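Local coordinates for beta-d-glucoside glucohydrolase (Hypocrea jecorina, PDB 3ZZ1), which probably hydrolyses terminal, non-reducing beta-D-glucosyl residues with release of beta-D-glucose, a step of cellulose degradation in a secreted family 3 glycosidase, at residues W211-Q216 and V233-N238; Y539-V544 and F551-F556; I637-P640 and R645-P648. One frame throughout, in Å; residues are numbered along the deposited sequence. Where two conformers were deposited one is given.

Contact 1: W211-Q216 and V233-N238; sequences WACEDQ and VMTDWN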
# COMPACT_ATOMS: atom_id res chain seq x y z
N TRP A 211 20.07 -10.40 8.86
CA TRP A 211 19.34 -10.20 7.61
C TRP A 211 17.97 -10.88 7.66
O TRP A 211 17.86 -12.03 8.12
CB TRP A 211 20.15 -10.68 6.40
CG TRP A 211 21.05 -9.62 5.80
CD1 TRP A 211 20.66 -8.47 5.19
CD2 TRP A 211 22.49 -9.63 5.77
NE1 TRP A 211 21.76 -7.75 4.77
CE2 TRP A 211 22.90 -8.44 5.11
CE3 TRP A 211 23.47 -10.52 6.22
CZ2 TRP A 211 24.24 -8.12 4.90
CZ3 TRP A 211 24.82 -10.20 6.01
CH2 TRP A 211 25.19 -9.01 5.36
N ALA A 212 16.95 -10.17 7.19
CA ALA A 212 15.55 -10.62 7.31
C ALA A 212 15.30 -12.02 6.77
O ALA A 212 14.48 -12.76 7.31
CB ALA A 212 14.62 -9.62 6.64
N CYS A 213 16.02 -12.39 5.71
CA CYS A 213 15.85 -13.71 5.09
C CYS A 213 16.63 -14.82 5.81
O CYS A 213 16.74 -15.94 5.30
CB CYS A 213 16.18 -13.63 3.59
SG CYS A 213 14.98 -12.65 2.63
N GLU A 214 17.13 -14.51 7.00
CA GLU A 214 17.94 -15.43 7.82
C GLU A 214 17.56 -15.35 9.29
O GLU A 214 18.23 -15.92 10.14
CB GLU A 214 19.42 -15.08 7.70
CG GLU A 214 19.94 -15.22 6.32
CD GLU A 214 21.43 -15.11 6.22
OE1 GLU A 214 22.06 -14.39 7.03
OE2 GLU A 214 21.97 -15.75 5.31
N ASP A 215 16.49 -14.62 9.58
CA ASP A 215 16.11 -14.30 10.95
C ASP A 215 15.12 -15.32 11.48
O ASP A 215 13.93 -15.27 11.15
CB ASP A 215 15.53 -12.88 10.98
CG ASP A 215 15.35 -12.34 12.39
OD1 ASP A 215 15.39 -13.10 13.37
OD2 ASP A 215 15.14 -11.11 12.50
N GLN A 216 15.61 -16.24 12.30
CA GLN A 216 14.78 -17.31 12.86
C GLN A 216 13.60 -16.76 13.67
O GLN A 216 12.48 -17.25 13.54
CB GLN A 216 15.63 -18.27 13.71
CG GLN A 216 14.91 -19.56 14.07
CD GLN A 216 15.80 -20.52 14.84
OE1 GLN A 216 15.50 -20.88 15.98
NE2 GLN A 216 16.90 -20.94 14.22
N VAL A 233 7.88 -18.60 2.48
CA VAL A 233 8.68 -17.38 2.49
C VAL A 233 9.68 -17.40 1.35
O VAL A 233 10.52 -18.31 1.26
CB VAL A 233 9.44 -17.20 3.83
CG1 VAL A 233 10.29 -15.93 3.81
CG2 VAL A 233 8.48 -17.19 5.02
N MET A 234 9.59 -16.40 0.48
CA MET A 234 10.57 -16.19 -0.57
C MET A 234 11.43 -14.99 -0.20
O MET A 234 11.03 -14.15 0.61
CB MET A 234 9.89 -15.97 -1.93
CG MET A 234 9.34 -14.56 -2.16
SD MET A 234 8.52 -14.36 -3.76
CE MET A 234 7.02 -15.30 -3.51
N THR A 235 12.63 -14.93 -0.77
CA THR A 235 13.52 -13.80 -0.58
C THR A 235 13.13 -12.70 -1.55
O THR A 235 12.61 -12.98 -2.63
CB THR A 235 15.00 -14.16 -0.87
OG1 THR A 235 15.14 -14.60 -2.22
CG2 THR A 235 15.50 -15.26 0.06
N ASP A 236 13.40 -11.45 -1.16
CA ASP A 236 13.46 -10.37 -2.14
C ASP A 236 14.64 -10.71 -3.05
O ASP A 236 15.36 -11.67 -2.79
CB ASP A 236 13.62 -9.02 -1.44
CG ASP A 236 13.15 -7.84 -2.31
OD1 ASP A 236 13.18 -7.94 -3.55
OD2 ASP A 236 12.76 -6.81 -1.74
N TRP A 237 14.83 -9.97 -4.13
CA TRP A 237 15.73 -10.42 -5.20
C TRP A 237 17.21 -10.32 -4.82
O TRP A 237 17.78 -9.23 -4.75
CB TRP A 237 15.39 -9.72 -6.53
CG TRP A 237 14.54 -10.58 -7.46
CD1 TRP A 237 14.78 -10.82 -8.79
CD2 TRP A 237 13.35 -11.32 -7.13
NE1 TRP A 237 13.81 -11.65 -9.31
CE2 TRP A 237 12.93 -11.98 -8.32
CE3 TRP A 237 12.60 -11.50 -5.96
CZ2 TRP A 237 11.79 -12.79 -8.36
CZ3 TRP A 237 11.47 -12.31 -6.00
CH2 TRP A 237 11.08 -12.95 -7.19
N ASN A 238 17.82 -11.48 -4.59
CA ASN A 238 19.18 -11.62 -4.06
C ASN A 238 19.31 -11.08 -2.62
O ASN A 238 20.33 -10.50 -2.25
CB ASN A 238 20.24 -11.00 -4.99
CG ASN A 238 21.66 -11.49 -4.70
OD1 ASN A 238 21.91 -12.69 -4.62
ND2 ASN A 238 22.60 -10.56 -4.55
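Asp-236 brings the flat group nearest the contact: its backbone N lies 4.3 Å from Cys-213 SG, while its carboxylate turns away from the loop 211-216. That carboxylate is used at its rim, where OD1 takes the backbone N-H of Trp-237 at 2.7 Å on the anti side, 18° out of the carboxylate plane. The indoles stay clear of the junction: Trp-211 stacks on the ring of His-241, and Trp-237 binds the carbonyl of Val-43 through NE1.

What crosses between the segments is sulfur against threonine. Cys-213 SG is set opposite its own carbonyl carbon and beside its backbone N (chi1 -69°), which carries it to Thr-235 CG2 and Thr-235 CA, both 3.7 Å away. Cys-213 CB follows alongside, 3.9 Å from the same methyl, Thr-235 CG2. In Thr-235, OG1 stands between the backbone N and the carbonyl carbon (chi1 60°); this turns the methyl to the sulfur and places the hydroxyl where Met-255 N bonds to it.

The sulfur is also one half of the disulfide with Cys-202, the last residue of strand 199-202, which runs parallel to and beside strand 232-235. The loop, which follows strand 210-211, is thus tied to barrel strand 199-202 and packs on barrel strand 232-235, before Asp-215 caps helix 216-226. This is the strand-loop-helix-strand course of the TIM-barrel clan, at the C-terminal strand ends where such barrels carry their active sites.

Chemically the meeting is apolar and buried: dispersion between a disulfide sulfur and a methyl, with the bond to Cys-202 as the covalent tie and the threonine's hydroxyl bonded to Met-255 N.

Contact 2: Y539-V544 and F551-F556; sequences YNTRIV and FSEGLF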
# COMPACT_ATOMS: atom_id res chain seq x y z
N TYR A 539 8.02 16.01 11.68
CA TYR A 539 8.15 14.55 11.59
C TYR A 539 9.25 14.07 12.52
O TYR A 539 10.29 14.71 12.65
CB TYR A 539 8.42 14.12 10.15
CG TYR A 539 7.32 14.51 9.19
CD1 TYR A 539 6.11 13.82 9.16
CD2 TYR A 539 7.49 15.58 8.31
CE1 TYR A 539 5.09 14.19 8.28
CE2 TYR A 539 6.48 15.96 7.43
CZ TYR A 539 5.28 15.26 7.41
OH TYR A 539 4.29 15.64 6.54
N ASN A 540 9.00 12.94 13.18
CA ASN A 540 9.93 12.43 14.19
C ASN A 540 10.92 11.37 13.70
O ASN A 540 11.69 10.81 14.49
CB ASN A 540 9.17 11.95 15.44
CG ASN A 540 8.30 10.72 15.19
OD1 ASN A 540 7.90 10.44 14.06
ND2 ASN A 540 8.01 9.99 16.26
N THR A 541 10.89 11.08 12.40
CA THR A 541 11.86 10.16 11.79
C THR A 541 12.51 10.76 10.55
O THR A 541 11.95 11.65 9.90
CB THR A 541 11.23 8.79 11.41
OG1 THR A 541 10.09 8.99 10.57
CG2 THR A 541 10.81 8.01 12.64
N ARG A 542 13.70 10.27 10.22
CA ARG A 542 14.45 10.70 9.04
C ARG A 542 15.03 9.47 8.35
O ARG A 542 15.16 8.42 8.97
CB ARG A 542 15.61 11.63 9.42
CG ARG A 542 15.25 12.84 10.28
CD ARG A 542 14.61 13.95 9.48
NE ARG A 542 14.47 15.17 10.28
CZ ARG A 542 13.43 15.46 11.06
NH1 ARG A 542 12.41 14.61 11.15
NH2 ARG A 542 13.41 16.59 11.74
N ILE A 543 15.38 9.62 7.07
CA ILE A 543 16.18 8.61 6.37
C ILE A 543 17.55 8.51 7.07
O ILE A 543 18.30 9.48 7.14
CB ILE A 543 16.35 8.95 4.86
CG1 ILE A 543 15.00 9.07 4.14
CG2 ILE A 543 17.28 7.95 4.17
CD1 ILE A 543 14.10 7.83 4.21
N VAL A 544 17.85 7.32 7.59
CA VAL A 544 19.07 7.10 8.38
C VAL A 544 20.28 6.84 7.47
O VAL A 544 20.21 6.02 6.55
CB VAL A 544 18.89 5.95 9.40
CG1 VAL A 544 20.16 5.74 10.23
CG2 VAL A 544 17.70 6.22 10.31
N PHE A 551 14.76 2.73 15.71
CA PHE A 551 13.31 2.88 15.79
C PHE A 551 12.91 3.39 17.18
O PHE A 551 11.96 2.89 17.78
CB PHE A 551 12.59 1.55 15.51
CG PHE A 551 12.47 1.20 14.04
CD1 PHE A 551 13.61 1.01 13.26
CD2 PHE A 551 11.22 1.00 13.46
CE1 PHE A 551 13.50 0.68 11.91
CE2 PHE A 551 11.10 0.66 12.12
CZ PHE A 551 12.24 0.49 11.34
N SER A 552 13.65 4.38 17.67
CA SER A 552 13.46 4.88 19.03
C SER A 552 12.08 5.51 19.25
O SER A 552 11.60 5.58 20.38
CB SER A 552 14.58 5.86 19.41
OG SER A 552 14.53 7.03 18.60
N GLU A 553 11.43 5.94 18.16
CA GLU A 553 10.07 6.48 18.23
C GLU A 553 9.03 5.42 18.63
O GLU A 553 7.96 5.76 19.11
CB GLU A 553 9.66 7.18 16.92
CG GLU A 553 9.45 6.28 15.71
CD GLU A 553 10.74 5.71 15.13
OE1 GLU A 553 11.83 6.22 15.46
OE2 GLU A 553 10.66 4.76 14.33
N GLY A 554 9.37 4.15 18.41
CA GLY A 554 8.50 3.04 18.79
C GLY A 554 7.16 3.07 18.09
O GLY A 554 7.09 3.15 16.86
N LEU A 555 6.08 3.03 18.88
CA LEU A 555 4.72 3.00 18.35
C LEU A 555 4.22 4.33 17.79
O LEU A 555 3.17 4.38 17.15
CB LEU A 555 3.74 2.52 19.43
CG LEU A 555 3.89 1.10 19.96
CD1 LEU A 555 2.89 0.90 21.09
CD2 LEU A 555 3.66 0.07 18.84
N PHE A 556 4.98 5.40 18.03
CA PHE A 556 4.53 6.76 17.72
C PHE A 556 5.06 7.26 16.38
O PHE A 556 6.01 8.04 16.33
CB PHE A 556 4.91 7.72 18.86
CG PHE A 556 4.27 7.39 20.18
CD1 PHE A 556 4.77 6.35 20.98
CD2 PHE A 556 3.17 8.11 20.64
CE1 PHE A 556 4.18 6.05 22.20
CE2 PHE A 556 2.57 7.81 21.86
CZ PHE A 556 3.08 6.77 22.64
O HOH W 1 12.88 8.59 15.72
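Glu-553 and Phe-556 meet Asn-540 and Thr-541, and two overlapping turns bring them there. The first, type I, runs from Phe-551 to Gly-554 and is closed by Gly-554 N on Phe-551 O. At its third place, Glu-553 bends at chi2 and crosses Thr-541 at about a right angle; Thr-541 CG2 sits over the carboxylate, 3.4 Å from Glu-553 CD. Nearer the backbone, Glu-553 CB packs against Asn-540 ND2 at 3.3 Å. Its OE1 is 2.6 Å from a water O that also lies 2.8 Å from Asn-540 O, while OE2 forms a salt bridge with Lys-119. Glu-553 also opens a type II' turn, with Gly-554 at its second position, where the positive phi (61°) favours glycine. The turn ends at Phe-556, whose carbonyl O receives Asn-540 ND2 at 2.8 Å. This bond is nearly straight at the hydrogen (160°), runs almost in line with the carbonyl bond and stays close to the amide plane.

The two overlapping beta turns form the loop between strand 548-549 and helix 559-564, and the salt bridge to Lys-119 ties this family 3 C-terminal region to the N-terminal one.

Contact 3: I637-P640 and R645-P648; sequences ITYP and RTPP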
# COMPACT_ATOMS: atom_id res chain seq x y z
N ILE A 637 -9.80 4.67 18.62
CA ILE A 637 -9.89 4.14 19.97
C ILE A 637 -8.71 4.61 20.83
O ILE A 637 -7.56 4.65 20.38
CB ILE A 637 -10.05 2.59 19.97
CG1 ILE A 637 -11.31 2.18 19.20
CG2 ILE A 637 -10.11 2.04 21.40
CD1 ILE A 637 -11.64 0.68 19.24
N THR A 638 -9.04 5.03 22.05
CA THR A 638 -8.06 5.37 23.08
C THR A 638 -8.12 4.25 24.13
O THR A 638 -9.18 3.97 24.68
CB THR A 638 -8.41 6.74 23.73
OG1 THR A 638 -8.32 7.77 22.74
CG2 THR A 638 -7.46 7.07 24.89
N TYR A 639 -6.99 3.61 24.37
CA TYR A 639 -6.92 2.50 25.33
C TYR A 639 -6.97 3.04 26.76
O TYR A 639 -6.65 4.21 26.98
CB TYR A 639 -5.64 1.68 25.11
CG TYR A 639 -5.69 0.69 23.95
CD1 TYR A 639 -6.34 1.01 22.75
CD2 TYR A 639 -5.08 -0.55 24.04
CE1 TYR A 639 -6.39 0.11 21.69
CE2 TYR A 639 -5.12 -1.46 22.99
CZ TYR A 639 -5.78 -1.12 21.82
OH TYR A 639 -5.82 -2.02 20.77
N PRO A 640 -7.39 2.22 27.74
CA PRO A 640 -7.34 2.68 29.13
C PRO A 640 -5.94 3.21 29.47
O PRO A 640 -4.94 2.71 28.95
CB PRO A 640 -7.63 1.41 29.93
CG PRO A 640 -8.43 0.56 29.02
CD PRO A 640 -7.94 0.85 27.63
N ARG A 645 2.00 2.24 27.82
CA ARG A 645 1.98 3.43 26.97
C ARG A 645 1.60 3.10 25.53
O ARG A 645 2.28 2.31 24.86
CB ARG A 645 3.31 4.17 27.03
CG ARG A 645 3.26 5.57 26.42
CD ARG A 645 4.51 6.36 26.72
NE ARG A 645 4.50 7.66 26.04
CZ ARG A 645 5.30 8.00 25.04
NH1 ARG A 645 6.21 7.14 24.58
NH2 ARG A 645 5.20 9.20 24.49
N THR A 646 0.50 3.70 25.09
CA THR A 646 -0.05 3.49 23.76
C THR A 646 -0.35 4.87 23.14
O THR A 646 -0.65 5.82 23.87
CB THR A 646 -1.35 2.63 23.82
OG1 THR A 646 -1.18 1.57 24.77
CG2 THR A 646 -1.69 2.02 22.47
N PRO A 647 -0.26 5.00 21.79
CA PRO A 647 -0.64 6.29 21.22
C PRO A 647 -2.06 6.73 21.64
O PRO A 647 -2.94 5.87 21.75
CB PRO A 647 -0.60 6.03 19.72
CG PRO A 647 0.49 5.04 19.56
CD PRO A 647 0.46 4.17 20.80
N PRO A 648 -2.27 8.04 21.86
CA PRO A 648 -3.55 8.52 22.39
C PRO A 648 -4.75 8.07 21.55
O PRO A 648 -5.79 7.72 22.11
CB PRO A 648 -3.41 10.05 22.37
CG PRO A 648 -2.22 10.34 21.53
CD PRO A 648 -1.33 9.15 21.61
O HOH W 2 -4.88 3.73 21.52
O HOH W 3 -4.65 5.10 24.34
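Thr-638 and Pro-648 make the direct polar link, a hydrogen bond of 2.6 Å from Thr-638 OG1 to Pro-648 O. The hydroxyl lies opposite its own carbonyl carbon and beside the backbone N (chi1 -63°), a rotation that lets it reach the proline carbonyl at a tilt of 20° from the carbonyl plane. The same turn brings Thr-638 CG2 to 3.3 Å from Pro-648 O, and a CA-H...O contact adds Thr-638 CA at 3.4 Å. With a valine here the hydroxyl is gone, and Pro-648 O would probably lose its hydrogen bond to the strand end.

Farther along, Tyr-639 turns its ring so that one face looks at Thr-646 CG2, 4.5 Å from Tyr-639 CG; this is a loose contact, and Thr-646 has a second conformer. The tyrosine hydroxyl is held by Ser-677 O and Arg-652, and its ring meets Phe-693 edge-to-face.

Between these pairs lie two waters. One accepts from Tyr-639 N at 2.8 Å and sits 3.2 Å from Pro-647 O; the other lies 2.9 Å from Pro-647 O and within bonding distance of Ile-637 O. Pro-647 and Pro-648 have no N-H to offer, so the end of strand 629-638 in this fibronectin type III-like region is joined to them by one hydroxyl and by water instead of a backbone ladder.

How the contacts relate
Contact 1 is wholly buried, whereas contacts 2 and 3 are only partly so. It stands apart in the N-terminal TIM-barrel region, its centre about 24 Å from that of contact 2 and about 33 Å from that of contact 3, and its chemistry is sulfur against methyl. The other two, about 19 Å apart between centres, rely on side-chain bonds to backbone carbonyls and on bridging waters, and they touch: the ring of Phe-556 packs on Arg-645, Thr-646 and Pro-647, with Phe-556 CE1 3.3 Å from Arg-645 NH1. Contacts 2 and 3 therefore share an interface between the C-terminal and fibronectin type III-like regions, and only contact 1 involves a barrel strand.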